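Local structure of putative iron-uptake ABC transport system,periplasmic iron-binding protein (Campylobacter jejuni, 3E13) at residues A[224-228]-A[229-233]. The protein binds ferric iron in the periplasm and probably delivers it to an ABC transporter for uptake into the cell. Sequence-based numbering, arbitrary orientation.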
loop_
_atom_site.group_PDB
_atom_site.type_symbol
_atom_site.label_atom_id
_atom_site.label_comp_id
_atom_site.label_asym_id
_atom_site.label_seq_id
_atom_site.Cartn_x
_atom_site.Cartn_y
_atom_site.Cartn_z
ATOM N N PRO A 224 -14.823 2.585 -3.355
ATOM C CA PRO A 224 -15.339 3.940 -3.323
ATOM C C PRO A 224 -15.267 4.654 -4.667
ATOM O O PRO A 224 -14.400 4.392 -5.506
ATOM C CB PRO A 224 -14.489 4.627 -2.236
ATOM C CG PRO A 224 -14.026 3.467 -1.383
ATOM C CD PRO A 224 -13.712 2.425 -2.410
ATOM N N ASN A 225 -16.200 5.563 -4.810
ATOM C CA ASN A 225 -16.241 6.559 -5.877
ATOM C C ASN A 225 -16.547 6.008 -7.267
ATOM O O ASN A 225 -16.076 6.557 -8.266
ATOM C CB ASN A 225 -14.967 7.413 -5.862
ATOM C CG ASN A 225 -14.855 8.290 -4.613
ATOM O OD1 ASN A 225 -14.660 7.780 -3.527
ATOM N ND2 ASN A 225 -14.962 9.624 -4.786
ATOM N N GLN A 226 -17.267 4.905 -7.322
ATOM C CA GLN A 226 -17.623 4.282 -8.595
ATOM C C GLN A 226 -18.469 5.180 -9.471
ATOM O O GLN A 226 -18.432 5.033 -10.699
ATOM C CB GLN A 226 -18.313 2.947 -8.378
ATOM C CG GLN A 226 -17.447 1.864 -7.772
ATOM C CD GLN A 226 -16.179 1.676 -8.496
ATOM O OE1 GLN A 226 -16.198 1.135 -9.627
ATOM N NE2 GLN A 226 -15.043 2.161 -7.918
ATOM N N ASP A 227 -19.211 6.098 -8.865
ATOM C CA ASP A 227 -20.064 6.999 -9.661
ATOM C C ASP A 227 -19.286 8.161 -10.251
ATOM O O ASP A 227 -19.853 8.961 -11.020
ATOM C CB ASP A 227 -21.245 7.537 -8.840
ATOM C CG ASP A 227 -22.116 6.449 -8.248
ATOM O OD1 ASP A 227 -22.488 5.541 -8.991
ATOM O OD2 ASP A 227 -22.462 6.455 -7.030
ATOM N N ASN A 228 -17.988 8.282 -9.919
ATOM C CA ASN A 228 -17.231 9.441 -10.349
ATOM C C ASN A 228 -15.794 9.022 -10.696
ATOM O O ASN A 228 -15.600 8.308 -11.673
ATOM C CB ASN A 228 -17.377 10.610 -9.349
ATOM C CG ASN A 228 -17.225 10.187 -7.885
ATOM O OD1 ASN A 228 -18.223 9.947 -7.146
ATOM N ND2 ASN A 228 -15.992 10.191 -7.439
ATOM N N ARG A 229 -14.811 9.396 -9.879
ATOM C CA ARG A 229 -13.412 9.254 -10.247
ATOM C C ARG A 229 -12.801 7.865 -10.079
ATOM O O ARG A 229 -11.740 7.582 -10.653
ATOM C CB ARG A 229 -12.590 10.298 -9.479
ATOM C CG ARG A 229 -12.451 10.096 -7.978
ATOM C CD ARG A 229 -11.444 10.998 -7.365
ATOM N NE ARG A 229 -11.225 10.833 -5.933
ATOM C CZ ARG A 229 -11.658 11.617 -4.980
ATOM N NH1 ARG A 229 -12.479 12.629 -5.249
ATOM N NH2 ARG A 229 -11.248 11.407 -3.730
ATOM N N GLY A 230 -13.472 6.987 -9.329
ATOM C CA GLY A 230 -12.983 5.653 -9.031
ATOM C C GLY A 230 -12.130 5.575 -7.775
ATOM O O GLY A 230 -11.828 6.574 -7.087
ATOM N N THR A 231 -11.745 4.337 -7.496
ATOM C CA THR A 231 -11.167 3.961 -6.222
ATOM C C THR A 231 -9.668 4.296 -6.180
ATOM O O THR A 231 -8.928 4.182 -7.161
ATOM C CB THR A 231 -11.434 2.426 -6.079
ATOM O OG1 THR A 231 -12.855 2.187 -5.884
ATOM C CG2 THR A 231 -10.655 1.828 -4.876
ATOM N N HIS A 232 -9.207 4.638 -4.971
ATOM C CA HIS A 232 -7.804 4.888 -4.683
ATOM C C HIS A 232 -6.933 3.643 -4.850
ATOM O O HIS A 232 -7.169 2.634 -4.236
ATOM C CB HIS A 232 -7.654 5.406 -3.254
ATOM C CG HIS A 232 -6.250 5.779 -2.894
ATOM N ND1 HIS A 232 -5.493 5.119 -1.932
ATOM C CD2 HIS A 232 -5.461 6.742 -3.397
ATOM C CE1 HIS A 232 -4.307 5.710 -1.843
ATOM N NE2 HIS A 232 -4.268 6.706 -2.706
ATOM N N ILE A 233 -5.992 3.754 -5.778
ATOM C CA ILE A 233 -4.946 2.781 -6.007
ATOM C C ILE A 233 -3.631 3.316 -5.417
ATOM O O ILE A 233 -3.283 4.510 -5.591
ATOM C CB ILE A 233 -4.772 2.572 -7.522
ATOM C CG1 ILE A 233 -6.077 2.007 -8.130
ATOM C CG2 ILE A 233 -3.615 1.658 -7.803
ATOM C CD1 ILE A 233 -6.442 0.697 -7.653
#
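This is a local contact within the loop between strands 219-222 and 233-241, where R229, G230 and T231 fold back on P224, N225 and Q226. A type I beta turn from N225 to N228 makes the bend. The protein belongs to the bacterial solute-binding protein 1 family and has the periplasmic binding protein fold. The loop leads into strand 233-241, which pairs antiparallel with strand 97-109. The T231 side chain lies about 11 Å from that of Y199, an iron ligand.

Two backbone amides share the carbonyl O of N225. N228 N closes the turn at 3.1 Å from N225 O. G230 N donates to N225 O at 2.8 Å, from the opposite face of the carbonyl plane and bent, with an angle of 143° at the hydrogen. G230 has no side chain, and its CA lies 4.2 Å from Q226 NE2.

R229 lies alongside N225, both side chains pointing the same way. The N225 amide nitrogen ND2 sits over the centre of one guanidinium face, 3.9 Å from R229 CZ, with the two planes 33° apart. The R229 chain runs extended from CG to NE, which places the guanidinium face under N225 ND2. The polar ends have partners elsewhere: R229 NH1 forms a salt bridge with D155 OD2, and N225 OD1 accepts from Y122 N.

On the P224 side, Q226 bends at chi2, and this brings its amide back over the loop. Q226 NE2 makes a weak bond of 3.3 Å to P224 O, while Q226 OE1 accepts from K292 N. The pyrrolidine CD of P224 packs 3.6 Å from T231 OG1. That same hydroxyl donates to P224 O at 2.7 Å, tilted 16° from the carbonyl plane.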